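Local coordinates for trichothecene 3-O-acetyltransferase (Gibberella zeae, PDB 2RKV), which transfers an acetyl group from acetyl-coenzyme A to the 3-hydroxyl of trichothecene mycotoxins, as a member of the BAHD acyltransferase superfamily, at residues S40-G45 against P82-K87; F289-D294 against S336-A341. All coordinates share one frame; numbering follows the deposited sequence.

Contact 1: residues S40-G45 against P82-K87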
loop_
_atom_site.group_PDB
_atom_site.type_symbol
_atom_site.label_atom_id
_atom_site.label_comp_id
_atom_site.label_asym_id
_atom_site.label_seq_id
_atom_site.Cartn_x
_atom_site.Cartn_y
_atom_site.Cartn_z
ATOM N N SER A 40 -0.450 -13.095 25.037
ATOM C CA SER A 40 -0.107 -12.204 26.159
ATOM C C SER A 40 1.083 -11.283 25.828
ATOM O O SER A 40 1.086 -10.106 26.198
ATOM C CB SER A 40 0.126 -12.991 27.450
ATOM O OG SER A 40 1.156 -13.926 27.286
ATOM N N THR A 41 2.079 -11.809 25.120
ATOM C CA THR A 41 3.210 -10.988 24.671
ATOM C C THR A 41 2.718 -9.868 23.766
ATOM O O THR A 41 3.111 -8.709 23.924
ATOM C CB THR A 41 4.272 -11.829 23.941
ATOM O OG1 THR A 41 4.907 -12.689 24.897
ATOM C CG2 THR A 41 5.331 -10.923 23.255
ATOM N N PHE A 42 1.838 -10.212 22.836
ATOM C CA PHE A 42 1.297 -9.217 21.914
ATOM C C PHE A 42 0.450 -8.154 22.631
ATOM O O PHE A 42 0.585 -6.955 22.367
ATOM C CB PHE A 42 0.502 -9.916 20.814
ATOM C CG PHE A 42 0.355 -9.101 19.570
ATOM C CD1 PHE A 42 -0.864 -8.493 19.265
ATOM C CD2 PHE A 42 1.426 -8.943 18.698
ATOM C CE1 PHE A 42 -1.014 -7.731 18.110
ATOM C CE2 PHE A 42 1.288 -8.189 17.537
ATOM C CZ PHE A 42 0.063 -7.581 17.247
ATOM N N GLU A 43 -0.389 -8.584 23.572
ATOM C CA GLU A 43 -1.235 -7.647 24.309
ATOM C C GLU A 43 -0.404 -6.712 25.180
ATOM O O GLU A 43 -0.690 -5.512 25.266
ATOM C CB GLU A 43 -2.318 -8.392 25.103
ATOM C CG GLU A 43 -3.338 -9.037 24.160
ATOM C CD GLU A 43 -4.692 -9.296 24.787
ATOM O OE1 GLU A 43 -4.795 -10.195 25.648
ATOM O OE2 GLU A 43 -5.666 -8.619 24.386
ATOM N N GLN A 44 0.642 -7.263 25.795
ATOM C CA GLN A 44 1.546 -6.467 26.617
ATOM C C GLN A 44 2.306 -5.450 25.754
ATOM O O GLN A 44 2.529 -4.308 26.178
ATOM C CB GLN A 44 2.489 -7.378 27.416
ATOM C CG GLN A 44 1.804 -8.035 28.616
ATOM C CD GLN A 44 2.365 -9.408 28.980
ATOM O OE1 GLN A 44 3.435 -9.813 28.519
ATOM N NE2 GLN A 44 1.628 -10.136 29.811
ATOM N N GLY A 45 2.673 -5.851 24.536
ATOM C CA GLY A 45 3.315 -4.941 23.584
ATOM C C GLY A 45 2.397 -3.782 23.225
ATOM O O GLY A 45 2.817 -2.616 23.217
ATOM N N PRO A 82 -4.812 -0.122 21.141
ATOM C CA PRO A 82 -5.373 -0.517 19.846
ATOM C C PRO A 82 -6.056 -1.876 19.967
ATOM O O PRO A 82 -5.574 -2.733 20.711
ATOM C CB PRO A 82 -4.137 -0.643 18.951
ATOM C CG PRO A 82 -3.090 0.178 19.616
ATOM C CD PRO A 82 -3.344 -0.005 21.079
ATOM N N ARG A 83 -7.172 -2.054 19.264
ATOM C CA ARG A 83 -7.936 -3.303 19.324
ATOM C C ARG A 83 -7.225 -4.442 18.611
ATOM O O ARG A 83 -6.842 -4.304 17.442
ATOM C CB ARG A 83 -9.309 -3.129 18.677
ATOM C CG ARG A 83 -10.271 -2.230 19.444
ATOM C CD ARG A 83 -11.537 -2.006 18.638
ATOM N NE ARG A 83 -12.584 -1.374 19.439
ATOM C CZ ARG A 83 -13.829 -1.156 19.021
ATOM N NH1 ARG A 83 -14.201 -1.515 17.797
ATOM N NH2 ARG A 83 -14.706 -0.579 19.829
ATOM N N VAL A 84 -7.059 -5.559 19.315
ATOM C CA VAL A 84 -6.659 -6.818 18.680
ATOM C C VAL A 84 -7.780 -7.845 18.833
ATOM O O VAL A 84 -8.393 -7.967 19.897
ATOM C CB VAL A 84 -5.282 -7.366 19.188
ATOM C CG1 VAL A 84 -5.343 -7.788 20.643
ATOM C CG2 VAL A 84 -4.787 -8.529 18.301
ATOM N N VAL A 85 -8.069 -8.534 17.739
ATOM C CA VAL A 85 -9.033 -9.624 17.718
ATOM C C VAL A 85 -8.205 -10.897 17.633
ATOM O O VAL A 85 -7.267 -10.977 16.842
ATOM C CB VAL A 85 -9.966 -9.525 16.470
ATOM C CG1 VAL A 85 -10.799 -10.806 16.280
ATOM C CG2 VAL A 85 -10.882 -8.313 16.575
ATOM N N VAL A 86 -8.555 -11.887 18.451
ATOM C CA VAL A 86 -7.929 -13.199 18.387
ATOM C C VAL A 86 -8.951 -14.170 17.807
ATOM O O VAL A 86 -10.079 -14.259 18.312
ATOM C CB VAL A 86 -7.439 -13.668 19.782
ATOM C CG1 VAL A 86 -6.763 -15.038 19.692
ATOM C CG2 VAL A 86 -6.489 -12.625 20.393
ATOM N N LYS A 87 -8.559 -14.843 16.727
ATOM C CA LYS A 87 -9.401 -15.807 16.024
ATOM C C LYS A 87 -8.717 -17.167 15.966
ATOM O O LYS A 87 -7.602 -17.273 15.449
ATOM C CB LYS A 87 -9.633 -15.340 14.589
ATOM C CG LYS A 87 -10.995 -14.769 14.281
ATOM C CD LYS A 87 -11.370 -15.211 12.883
ATOM C CE LYS A 87 -12.441 -14.353 12.252
ATOM N NZ LYS A 87 -12.745 -14.922 10.924
HETATM O O HOH W 1 -8.238 -9.323 22.593
#
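Val84 meets the helix with both of its methyls, one given to an aromatic ring and the other to a carboxylate. Val84 CG2 comes obliquely against the CD1-CE1 side of the Phe42 ring, 3.9 Å from Phe42 CE1 and 4.0 Å from Phe42 CD1. Val84 CG1 lies 3.8 Å from Glu43 OE2, where the two side chains cross at about a right angle; this is a plain van der Waals contact. A water spans the same gap, donating to Glu43 OE2 at 3.2 Å and to the backbone oxygen Val84 O at 3.0 Å. This bridge is the polar tie between the segments, which share no direct hydrogen bond. The two helix residues reach the valine by different routes. Phe42 already points at the strand and sends its ring there with CG opposite the backbone N (chi1 -158°), whereas Glu43 leaves the helix on a flank and brings its carboxylate across on an extended chain. The arrangement is helix-on-sheet packing: helix 35-52 lies against strand 83-88, an outermost strand of a mixed sheet, built mainly from the N-terminal part of the chain, in this BAHD-family fold. The packing is partly buried, with the Phe42 ring on the inner side and Glu43 at the exposed margin. Further in, Phe42 touches Leu139 of the adjoining parallel strand 137-144 and Leu171 and Cys175 of helix 161-176. Val84 also touches Leu46 of its partner helix and Leu139. Backbone hydrogen bonds between Arg83, Val85 and Lys87 and strand 137-144 hold the edge strand beneath these side chains.

Contact 2: residues F289-D294 against S336-A341; sequences FCRAVD and SELDPA. With COA (coenzyme A), chain B.
Leu338 sets one methyl against Val293 and the other against the end of Arg291. Leu338 CD2 packs obliquely on the isopropyl group of the valine, 3.8 Å from Val293 CG2 and 3.9 Å from Val293 CG1. Leu338 CD1 stands 3.6 Å from Arg291 NH1. That arginine crosses the leucine at about a right angle, its chain extended from CG to NE and its CG opposite the backbone N (chi1 -168°). The reach carries the guanidinium to Asp262 and Asp263, both salt-bridged through NH2, which would hold it in place beside the pantetheine arm of coenzyme A. The ligand methyl CEP lies over one guanidinium face, offset toward the rim, and also touches Val293 CG2 at 3.8 Å. Beyond the valine, Asp294 N donates to the pantetheine carbonyl O9P (2.7 Å, 152° at the hydrogen), so backbone and side chains of the strand end together line the cofactor pocket. Ala292 CB lies 3.7 Å from COA N4P, and this residue also touches the bound T-2 toxin. Strand 286-294 runs between strands 310-318 and 375-379; Leu338, in the loop joining helices 327-335 and 340-356, also touches Asp263 of helix 261-277.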
loop_
_atom_site.group_PDB
_atom_site.type_symbol
_atom_site.label_atom_id
_atom_site.label_comp_id
_atom_site.label_asym_id
_atom_site.label_seq_id
_atom_site.Cartn_x
_atom_site.Cartn_y
_atom_site.Cartn_z
ATOM N N PHE A 289 0.019 5.227 -16.535
ATOM C CA PHE A 289 0.584 4.527 -15.373
ATOM C C PHE A 289 0.575 5.513 -14.207
ATOM O O PHE A 289 1.099 6.630 -14.335
ATOM C CB PHE A 289 2.024 4.083 -15.660
ATOM C CG PHE A 289 2.562 3.050 -14.697
ATOM C CD1 PHE A 289 2.583 1.708 -15.047
ATOM C CD2 PHE A 289 3.072 3.422 -13.443
ATOM C CE1 PHE A 289 3.106 0.735 -14.176
ATOM C CE2 PHE A 289 3.586 2.448 -12.555
ATOM C CZ PHE A 289 3.599 1.113 -12.924
ATOM N N CYS A 290 -0.020 5.104 -13.082
ATOM C CA CYS A 290 -0.034 5.924 -11.874
ATOM C C CYS A 290 0.799 5.175 -10.843
ATOM O O CYS A 290 0.433 4.061 -10.450
ATOM C CB CYS A 290 -1.466 6.085 -11.348
ATOM S SG CYS A 290 -2.663 6.752 -12.557
ATOM N N ARG A 291 1.913 5.771 -10.424
ATOM C CA ARG A 291 2.854 5.093 -9.515
ATOM C C ARG A 291 2.913 5.784 -8.152
ATOM O O ARG A 291 3.197 6.971 -8.080
ATOM C CB ARG A 291 4.258 5.069 -10.133
ATOM C CG ARG A 291 5.233 4.145 -9.429
ATOM C CD ARG A 291 6.670 4.444 -9.859
ATOM N NE ARG A 291 7.603 3.356 -9.567
ATOM C CZ ARG A 291 8.876 3.358 -9.965
ATOM N NH1 ARG A 291 9.336 4.396 -10.658
ATOM N NH2 ARG A 291 9.678 2.338 -9.676
ATOM N N ALA A 292 2.640 5.037 -7.078
ATOM C CA ALA A 292 2.740 5.601 -5.725
ATOM C C ALA A 292 4.201 5.868 -5.374
ATOM O O ALA A 292 5.079 5.025 -5.612
ATOM C CB ALA A 292 2.107 4.674 -4.696
ATOM N N VAL A 293 4.456 7.042 -4.804
ATOM C CA VAL A 293 5.810 7.445 -4.442
ATOM C C VAL A 293 5.785 8.068 -3.040
ATOM O O VAL A 293 5.044 9.022 -2.791
ATOM C CB VAL A 293 6.412 8.451 -5.467
ATOM C CG1 VAL A 293 7.848 8.853 -5.076
ATOM C CG2 VAL A 293 6.397 7.848 -6.871
ATOM N N ASP A 294 6.604 7.517 -2.148
ATOM C CA ASP A 294 6.832 8.069 -0.813
ATOM C C ASP A 294 7.468 9.436 -0.984
ATOM O O ASP A 294 8.523 9.565 -1.632
ATOM C CB ASP A 294 7.753 7.130 -0.015
ATOM C CG ASP A 294 8.144 7.678 1.366
ATOM O OD1 ASP A 294 7.517 8.648 1.855
ATOM O OD2 ASP A 294 9.086 7.098 1.962
ATOM N N SER A 336 12.087 9.066 -14.936
ATOM C CA SER A 336 12.152 10.495 -15.301
ATOM C C SER A 336 11.325 11.418 -14.388
ATOM O O SER A 336 11.542 12.629 -14.371
ATOM C CB SER A 336 11.746 10.702 -16.764
ATOM O OG SER A 336 10.343 10.583 -16.934
ATOM N N GLU A 337 10.382 10.835 -13.647
ATOM C CA GLU A 337 9.478 11.596 -12.775
ATOM C C GLU A 337 9.905 11.613 -11.305
ATOM O O GLU A 337 9.201 12.165 -10.464
ATOM C CB GLU A 337 8.044 11.056 -12.891
ATOM C CG GLU A 337 7.287 11.567 -14.103
ATOM C CD GLU A 337 7.159 13.083 -14.071
ATOM O OE1 GLU A 337 6.449 13.634 -13.186
ATOM O OE2 GLU A 337 7.807 13.722 -14.911
ATOM N N LEU A 338 11.045 10.997 -10.994
ATOM C CA LEU A 338 11.450 10.822 -9.597
ATOM C C LEU A 338 12.470 11.838 -9.088
ATOM O O LEU A 338 13.051 11.653 -8.014
ATOM C CB LEU A 338 11.964 9.399 -9.362
ATOM C CG LEU A 338 10.920 8.297 -9.513
ATOM C CD1 LEU A 338 11.580 6.936 -9.363
ATOM C CD2 LEU A 338 9.754 8.479 -8.512
ATOM N N ASP A 339 12.679 12.909 -9.843
ATOM C CA ASP A 339 13.539 13.992 -9.383
ATOM C C ASP A 339 12.976 14.604 -8.081
ATOM O O ASP A 339 11.818 15.042 -8.044
ATOM C CB ASP A 339 13.673 15.053 -10.472
ATOM C CG ASP A 339 14.423 16.273 -10.003
ATOM O OD1 ASP A 339 15.652 16.172 -9.799
ATOM O OD2 ASP A 339 13.783 17.329 -9.835
ATOM N N PRO A 340 13.784 14.616 -7.002
ATOM C CA PRO A 340 13.316 15.131 -5.708
ATOM C C PRO A 340 12.712 16.541 -5.756
ATOM O O PRO A 340 11.687 16.785 -5.106
ATOM C CB PRO A 340 14.583 15.109 -4.842
ATOM C CG PRO A 340 15.406 14.036 -5.430
ATOM C CD PRO A 340 15.166 14.107 -6.913
ATOM N N ALA A 341 13.328 17.456 -6.511
ATOM C CA ALA A 341 12.793 18.823 -6.611
ATOM C C ALA A 341 11.396 18.825 -7.235
ATOM O O ALA A 341 10.519 19.582 -6.804
ATOM C CB ALA A 341 13.737 19.745 -7.383
HETATM N N1A COA B . 23.997 4.351 -10.352
HETATM C C2A COA B . 23.209 3.243 -10.589
HETATM N N3A COA B . 22.074 3.020 -9.834
HETATM C C4A COA B . 21.742 3.907 -8.859
HETATM C C5A COA B . 22.525 5.036 -8.608
HETATM C C6A COA B . 23.672 5.262 -9.365
HETATM N N6A COA B . 24.563 6.175 -8.967
HETATM N N7A COA B . 21.953 5.731 -7.592
HETATM C C8A COA B . 20.836 5.072 -7.198
HETATM N N9A COA B . 20.697 3.945 -7.974
HETATM C C1B COA B . 19.655 2.914 -7.861
HETATM C C2B COA B . 19.899 2.086 -6.616
HETATM O O2B COA B . 20.891 1.125 -6.831
HETATM C C3B COA B . 18.529 1.487 -6.406
HETATM O O3B COA B . 18.310 0.500 -7.367
HETATM P P3B COA B . 18.211 -1.035 -6.962
HETATM O O7A COA B . 17.108 -1.175 -5.934
HETATM O O8A COA B . 19.557 -1.408 -6.397
HETATM O O9A COA B . 17.922 -1.822 -8.210
HETATM C C4B COA B . 17.609 2.591 -6.847
HETATM O O4B COA B . 18.362 3.464 -7.679
HETATM C C5B COA B . 17.035 3.319 -5.658
HETATM O O5B COA B . 16.058 4.098 -6.271
HETATM P P1A COA B . 14.858 4.717 -5.432
HETATM O O1A COA B . 15.364 5.268 -4.101
HETATM O O2A COA B . 14.148 5.740 -6.287
HETATM O O3A COA B . 13.948 3.481 -4.986
HETATM P P2A COA B . 13.269 2.382 -5.920
HETATM O O4A COA B . 13.587 1.025 -5.337
HETATM O O5A COA B . 13.586 2.554 -7.379
HETATM O O6A COA B . 11.719 2.685 -5.716
HETATM C CBP COA B . 9.793 4.064 -5.530
HETATM C CCP COA B . 11.100 3.825 -6.284
HETATM C CDP COA B . 8.893 2.835 -5.678
HETATM C CEP COA B . 9.063 5.250 -6.154
HETATM C CAP COA B . 10.158 4.321 -4.060
HETATM O OAP COA B . 10.984 5.462 -3.933
HETATM C C9P COA B . 8.949 4.543 -3.212
HETATM O O9P COA B . 8.451 5.843 -3.072
HETATM N N8P COA B . 8.435 3.459 -2.647
HETATM C C7P COA B . 7.244 3.491 -1.836
HETATM C C6P COA B . 6.005 3.586 -2.714
HETATM C C5P COA B . 4.830 3.573 -1.783
HETATM O O5P COA B . 4.817 4.333 -0.791
HETATM N N4P COA B . 3.857 2.723 -2.082
#

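In the fold
Contacts 1 and 2 lie on opposite sides of the chain's centre, their centres about 37 Å apart, and share no helix, strand or sheet. Contact 1 is peripheral and partly buried, joining a helix to an outermost strand of the five-stranded sheet; contact 2 is buried and sets an interhelical loop against an inner strand of the seven-stranded sheet. Each centres on one branched aliphatic residue with an apolar and a polar neighbour, but the polar groups differ in setting. At 40-45/82-87 the polar link is solvent-mediated, at the sheet edge and far from coenzyme A; at 289-294/336-341 an ion-paired side chain adjoins the cofactor.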